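Local coordinates for protein endoglucanase (Humicola insolens, PDB 1DYS) that hydrolyses internal beta-1,4-glucosidic linkages of cellulose as a family 6 glycoside hydrolase endoglucanase, at residues Q26-R31 against Y334-T339; N87-D92 against L102-N107. All blocks are in the same frame, centred on the assembly; numbering follows the deposited sequence.

Interaction 1: Q26-R31 against Y334-T339; sequences QAFLSR and YAQMLT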
loop_
_atom_site.group_PDB
_atom_site.type_symbol
_atom_site.label_atom_id
_atom_site.label_comp_id
_atom_site.label_asym_id
_atom_site.label_seq_id
_atom_site.Cartn_x
_atom_site.Cartn_y
_atom_site.Cartn_z
ATOM N N GLN A 26 -7.656 0.897 25.426
ATOM C CA GLN A 26 -8.024 -0.408 26.003
ATOM C C GLN A 26 -6.829 -1.205 26.505
ATOM O O GLN A 26 -6.895 -1.829 27.583
ATOM C CB GLN A 26 -8.738 -1.231 24.909
ATOM C CG GLN A 26 -10.115 -0.646 24.565
ATOM C CD GLN A 26 -10.672 -1.217 23.282
ATOM O OE1 GLN A 26 -11.591 -0.702 22.641
ATOM N NE2 GLN A 26 -10.132 -2.330 22.797
ATOM N N ALA A 27 -5.699 -1.248 25.798
ATOM C CA ALA A 27 -4.522 -2.009 26.207
ATOM C C ALA A 27 -3.974 -1.539 27.541
ATOM O O ALA A 27 -3.708 -2.332 28.461
ATOM C CB ALA A 27 -3.439 -1.974 25.128
ATOM N N PHE A 28 -3.846 -0.229 27.733
ATOM C CA PHE A 28 -3.372 0.322 28.992
ATOM C C PHE A 28 -4.368 -0.020 30.104
ATOM O O PHE A 28 -3.942 -0.537 31.135
ATOM C CB PHE A 28 -3.197 1.838 28.912
ATOM C CG PHE A 28 -1.894 2.258 28.292
ATOM C CD1 PHE A 28 -0.671 1.785 28.737
ATOM C CD2 PHE A 28 -1.943 3.114 27.193
ATOM C CE1 PHE A 28 0.509 2.185 28.126
ATOM C CE2 PHE A 28 -0.752 3.525 26.596
ATOM C CZ PHE A 28 0.449 3.079 27.051
ATOM N N LEU A 29 -5.664 0.188 29.867
ATOM C CA LEU A 29 -6.652 -0.149 30.892
ATOM C C LEU A 29 -6.507 -1.601 31.352
ATOM O O LEU A 29 -6.465 -1.883 32.562
ATOM C CB LEU A 29 -8.057 0.056 30.378
ATOM C CG LEU A 29 -8.848 1.314 30.595
ATOM C CD1 LEU A 29 -10.294 1.091 30.215
ATOM C CD2 LEU A 29 -8.687 1.882 31.982
ATOM N N SER A 30 -6.343 -2.532 30.428
ATOM C CA SER A 30 -6.205 -3.954 30.690
ATOM C C SER A 30 -5.015 -4.412 31.503
ATOM O O SER A 30 -4.865 -5.588 31.872
ATOM C CB SER A 30 -6.220 -4.662 29.323
ATOM O OG SER A 30 -7.478 -4.390 28.702
ATOM N N ARG A 31 -4.082 -3.533 31.810
ATOM C CA ARG A 31 -2.934 -3.780 32.656
ATOM C C ARG A 31 -3.056 -2.913 33.909
ATOM O O ARG A 31 -2.085 -2.739 34.641
ATOM C CB ARG A 31 -1.621 -3.535 31.933
ATOM C CG ARG A 31 -1.534 -4.385 30.664
ATOM C CD ARG A 31 -0.143 -4.310 30.091
ATOM N NE ARG A 31 0.338 -2.932 29.910
ATOM C CZ ARG A 31 0.452 -2.426 28.676
ATOM N NH1 ARG A 31 0.097 -3.167 27.626
ATOM N NH2 ARG A 31 0.904 -1.192 28.532
ATOM N N TYR A 334 3.732 0.362 19.465
ATOM C CA TYR A 334 4.395 1.640 19.206
ATOM C C TYR A 334 3.566 2.790 19.780
ATOM O O TYR A 334 4.179 3.703 20.351
ATOM C CB TYR A 334 4.676 1.768 17.718
ATOM C CG TYR A 334 5.670 2.842 17.375
ATOM C CD1 TYR A 334 5.243 4.167 17.319
ATOM C CD2 TYR A 334 6.991 2.588 17.090
ATOM C CE1 TYR A 334 6.117 5.196 16.995
ATOM C CE2 TYR A 334 7.884 3.581 16.758
ATOM C CZ TYR A 334 7.428 4.892 16.712
ATOM O OH TYR A 334 8.317 5.887 16.405
ATOM N N ALA A 335 2.250 2.718 19.585
ATOM C CA ALA A 335 1.349 3.700 20.158
ATOM C C ALA A 335 1.439 3.710 21.692
ATOM O O ALA A 335 1.535 4.801 22.271
ATOM C CB ALA A 335 -0.091 3.440 19.758
ATOM N N GLN A 336 1.566 2.566 22.325
ATOM C CA GLN A 336 1.774 2.527 23.784
ATOM C C GLN A 336 3.086 3.197 24.130
ATOM O O GLN A 336 3.169 4.037 25.047
ATOM C CB GLN A 336 1.704 1.059 24.280
ATOM C CG GLN A 336 0.304 0.480 24.146
ATOM C CD GLN A 336 0.326 -0.987 24.554
ATOM O OE1 GLN A 336 0.838 -1.263 25.653
ATOM N NE2 GLN A 336 -0.170 -1.870 23.709
ATOM N N MET A 337 4.178 2.965 23.402
ATOM C CA MET A 337 5.456 3.598 23.627
ATOM C C MET A 337 5.386 5.116 23.525
ATOM O O MET A 337 5.887 5.902 24.350
ATOM C CB MET A 337 6.543 3.023 22.706
ATOM C CG MET A 337 7.830 3.835 22.719
ATOM S SD MET A 337 8.911 3.636 21.282
ATOM C CE MET A 337 7.861 4.472 20.077
ATOM N N LEU A 338 4.688 5.605 22.472
ATOM C CA LEU A 338 4.596 7.055 22.302
ATOM C C LEU A 338 3.845 7.662 23.513
ATOM O O LEU A 338 4.151 8.800 23.867
ATOM C CB LEU A 338 3.854 7.446 21.031
ATOM C CG LEU A 338 4.599 7.136 19.705
ATOM C CD1 LEU A 338 3.582 7.290 18.583
ATOM C CD2 LEU A 338 5.845 7.966 19.515
ATOM N N THR A 339 2.925 6.895 24.065
ATOM C CA THR A 339 2.124 7.410 25.183
ATOM C C THR A 339 2.966 7.457 26.448
ATOM O O THR A 339 3.040 8.497 27.082
ATOM C CB THR A 339 0.926 6.489 25.421
ATOM O OG1 THR A 339 0.073 6.391 24.266
ATOM C CG2 THR A 339 0.057 7.054 26.551
#
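Gln336 reaches from helix 332-340 to Ala27 and Phe28 of helix 15-29 and to Arg31 in the chain that follows. Its OE1 is held by both terminal nitrogens of Arg31, at 2.8 Å from NH1 and 2.9 Å from NH2. Both nitrogens approach from the same face of the amide, and the oxygen lies almost in the guanidinium plane; because one oxygen is shared by two nitrogens, neither hydrogen bond is straight, with N-H...O angles of 144° and 142°. A bend at chi3 (-52°) turns the arginine head back so that Ala27 O lies against one face of the guanidinium, toward its rim. The other amide branch, NE2, lies 3.6 Å from Ala27 CB and is hydrogen-bonded to Asp332 one turn earlier, which fixes the rotation of the amide. Nearer the backbone, Gln336 CG packs over one face of the Phe28 ring, a CH-pi contact of 4.3 Å to the centroid. At the ring edge, Phe28 CZ comes within 3.5 Å of Gln336 O. Thr339 CB approaches Phe28 CE2 obliquely, at 3.6 Å. Thr339 is steadied by OG1, which bonds to Ala335 O. Asn36 of helix 34-46 touches Phe28 and Thr339. This is helix-helix packing outside the family 6 barrel, joining its first and last helices.

Interaction 2: N87-D92 against L102-N107; sequences NLPDRD and LKLSQN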
loop_
_atom_site.group_PDB
_atom_site.type_symbol
_atom_site.label_atom_id
_atom_site.label_comp_id
_atom_site.label_asym_id
_atom_site.label_seq_id
_atom_site.Cartn_x
_atom_site.Cartn_y
_atom_site.Cartn_z
ATOM N N ASN A 87 -0.297 12.568 -3.395
ATOM C CA ASN A 87 -0.496 11.501 -4.418
ATOM C C ASN A 87 0.287 11.797 -5.672
ATOM O O ASN A 87 -0.124 11.437 -6.809
ATOM C CB ASN A 87 -1.992 11.353 -4.667
ATOM C CG ASN A 87 -2.323 9.993 -5.294
ATOM O OD1 ASN A 87 -1.534 9.050 -5.242
ATOM N ND2 ASN A 87 -3.500 9.908 -5.885
ATOM N N LEU A 88 1.469 12.399 -5.531
ATOM C CA LEU A 88 2.268 12.740 -6.716
ATOM C C LEU A 88 2.595 11.548 -7.576
ATOM O O LEU A 88 2.868 10.415 -7.143
ATOM C CB LEU A 88 3.622 13.296 -6.179
ATOM C CG LEU A 88 4.445 14.179 -7.117
ATOM C CD1 LEU A 88 3.689 15.464 -7.436
ATOM C CD2 LEU A 88 5.796 14.486 -6.468
ATOM N N PRO A 89 2.561 11.748 -8.884
ATOM C CA PRO A 89 2.989 10.677 -9.779
ATOM C C PRO A 89 4.463 10.413 -9.523
ATOM O O PRO A 89 5.294 11.321 -9.284
ATOM C CB PRO A 89 2.765 11.178 -11.220
ATOM C CG PRO A 89 1.883 12.354 -10.984
ATOM C CD PRO A 89 2.155 12.944 -9.604
ATOM N N ASP A 90 4.854 9.147 -9.459
ATOM C CA ASP A 90 6.207 8.706 -9.158
ATOM C C ASP A 90 6.671 9.209 -7.788
ATOM O O ASP A 90 7.830 9.611 -7.560
ATOM C CB ASP A 90 7.210 9.168 -10.231
ATOM C CG ASP A 90 7.034 8.389 -11.527
ATOM O OD1 ASP A 90 6.072 7.589 -11.599
ATOM O OD2 ASP A 90 7.851 8.602 -12.458
ATOM N N ARG A 91 5.712 9.223 -6.877
ATOM C CA ARG A 91 5.861 9.625 -5.483
ATOM C C ARG A 91 7.075 9.006 -4.815
ATOM O O ARG A 91 7.408 7.850 -5.080
ATOM C CB ARG A 91 4.611 9.116 -4.732
ATOM C CG ARG A 91 4.256 9.959 -3.504
ATOM C CD ARG A 91 2.847 9.646 -3.018
ATOM N NE ARG A 91 2.769 8.298 -2.402
ATOM C CZ ARG A 91 1.622 7.874 -1.872
ATOM N NH1 ARG A 91 0.478 8.559 -1.828
ATOM N NH2 ARG A 91 1.642 6.618 -1.350
ATOM N N ASP A 92 7.822 9.827 -4.029
ATOM C CA ASP A 92 9.025 9.349 -3.359
ATOM C C ASP A 92 9.980 8.689 -4.356
ATOM O O ASP A 92 10.439 7.566 -4.188
ATOM C CB ASP A 92 8.693 8.352 -2.247
ATOM C CG ASP A 92 7.846 8.994 -1.165
ATOM O OD1 ASP A 92 8.419 9.882 -0.491
ATOM O OD2 ASP A 92 6.648 8.686 -0.952
ATOM N N LEU A 102 -0.091 6.502 -8.652
ATOM C CA LEU A 102 0.136 7.207 -9.913
ATOM C C LEU A 102 1.594 7.117 -10.349
ATOM O O LEU A 102 2.515 7.263 -9.573
ATOM C CB LEU A 102 -0.262 8.685 -9.820
ATOM C CG LEU A 102 -1.703 8.935 -9.384
ATOM C CD1 LEU A 102 -1.979 10.436 -9.396
ATOM C CD2 LEU A 102 -2.705 8.241 -10.287
ATOM N N LYS A 103 1.738 6.793 -11.618
ATOM C CA LYS A 103 3.060 6.661 -12.251
ATOM C C LYS A 103 3.094 7.535 -13.491
ATOM O O LYS A 103 2.117 7.561 -14.258
ATOM C CB LYS A 103 3.296 5.190 -12.627
ATOM C CG LYS A 103 3.227 4.249 -11.421
ATOM C CD LYS A 103 3.654 2.841 -11.754
ATOM C CE LYS A 103 4.037 2.074 -10.475
ATOM N NZ LYS A 103 4.513 0.713 -10.893
ATOM N N LEU A 104 4.212 8.222 -13.717
ATOM C CA LEU A 104 4.274 9.117 -14.878
ATOM C C LEU A 104 4.103 8.350 -16.175
ATOM O O LEU A 104 3.378 8.844 -17.045
ATOM C CB LEU A 104 5.534 9.974 -14.868
ATOM C CG LEU A 104 5.591 11.045 -13.764
ATOM C CD1 LEU A 104 6.999 11.605 -13.729
ATOM C CD2 LEU A 104 4.550 12.124 -14.027
ATOM N N SER A 105 4.642 7.135 -16.242
ATOM C CA SER A 105 4.526 6.305 -17.434
ATOM C C SER A 105 3.156 5.664 -17.614
ATOM O O SER A 105 2.970 4.908 -18.585
ATOM C CB SER A 105 5.627 5.238 -17.351
ATOM O OG SER A 105 5.498 4.463 -16.171
ATOM N N GLN A 106 2.197 5.896 -16.728
ATOM C CA GLN A 106 0.838 5.423 -16.821
ATOM C C GLN A 106 -0.101 6.624 -16.764
ATOM O O GLN A 106 -1.069 6.692 -15.998
ATOM C CB GLN A 106 0.474 4.401 -15.737
ATOM C CG GLN A 106 1.359 3.146 -15.725
ATOM C CD GLN A 106 1.049 2.270 -14.517
ATOM O OE1 GLN A 106 0.360 2.653 -13.559
ATOM N NE2 GLN A 106 1.620 1.060 -14.554
ATOM N N ASN A 107 0.208 7.630 -17.598
ATOM C CA ASN A 107 -0.548 8.863 -17.728
ATOM C C ASN A 107 -0.730 9.536 -16.371
ATOM O O ASN A 107 -1.728 10.181 -16.116
ATOM C CB ASN A 107 -1.909 8.587 -18.384
ATOM C CG ASN A 107 -2.704 9.796 -18.834
ATOM O OD1 ASN A 107 -3.947 9.739 -18.768
ATOM N ND2 ASN A 107 -2.095 10.870 -19.315
HETATM O O HOH W 1 0.986 8.397 -6.483
HETATM O O HOH W 2 7.211 6.980 -14.684
#
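Leu104 lies across the side chains of Asp90 and Pro89 and meets each with a different methyl. CD2 presses on Pro89 CB at 3.5 Å, tight for two carbons, while Leu104 CD1 sits 3.4 Å from Asp90 OD2. With CG beside its backbone N (chi1 -72°), Asp90 turns its carboxylate to the 102-107 backbone. Leu104 N donates to Asp90 OD1 over 2.9 Å in a fairly straight bond (160°), though it comes from well above the carboxylate plane. Asp90 OD2 accepts a hydrogen bond from a water, which in turn accepts a weak one from Ser105 N. Both carboxylate oxygens are thus engaged, which probably favours the charged form. The backbone of Asp90 adds a second tie: its N donates to Leu102 O at 3.0 Å, while Pro89 CA makes a CA-H...O contact with the same oxygen. Leu102 sends CD1 to within 3.3 Å of Asn87 O and crosses the asparagine side chain at about a right angle. A second water accepts from Leu102 N at 3.1 Å and lies within bonding distance of Asn87 OD1 and Leu88 O, though it has more acceptors in reach than protons to give; Asn87 ND2 is taken by Glu101. Beyond this shell, Tyr112 of helix 108-126 packs on Pro89 and Leu102, and Phe57 of the second subunit also touches Leu102. Leu88 to Arg91 form a type II beta turn, with Pro89 and Asp90 at its two central positions. The turn leads directly into Asp92, probably a proton donor of the active site, whose OD2 is hydrogen-bonded to Tyr86 and Ser99. The whole is a water-bridged pairing of two arms of one long loop, part of the active-site loop that follows strand 79-85 in this family 6 barrel.

In the fold
Interactions 1 and 2 lie in different parts of one curled parallel-stranded barrel, their centres 37 Å apart and their nearest atoms about 17 Å apart. Along the chain, interaction 2 is nested within the span closed by interaction 1, whose segments are separated by 302 residues. Interaction 1 joins helix 15-29 to helix 332-340, away from the catalytic and substrate-binding residues, and so brings the first and last helices of the chain together outside the barrel. Interaction 2 is local, closing a nine-residue excursion between strand 79-85 and helix 108-126 beside the catalytic centre. One contact thus belongs to the outer helical layer, the other to the loops that shape the active site.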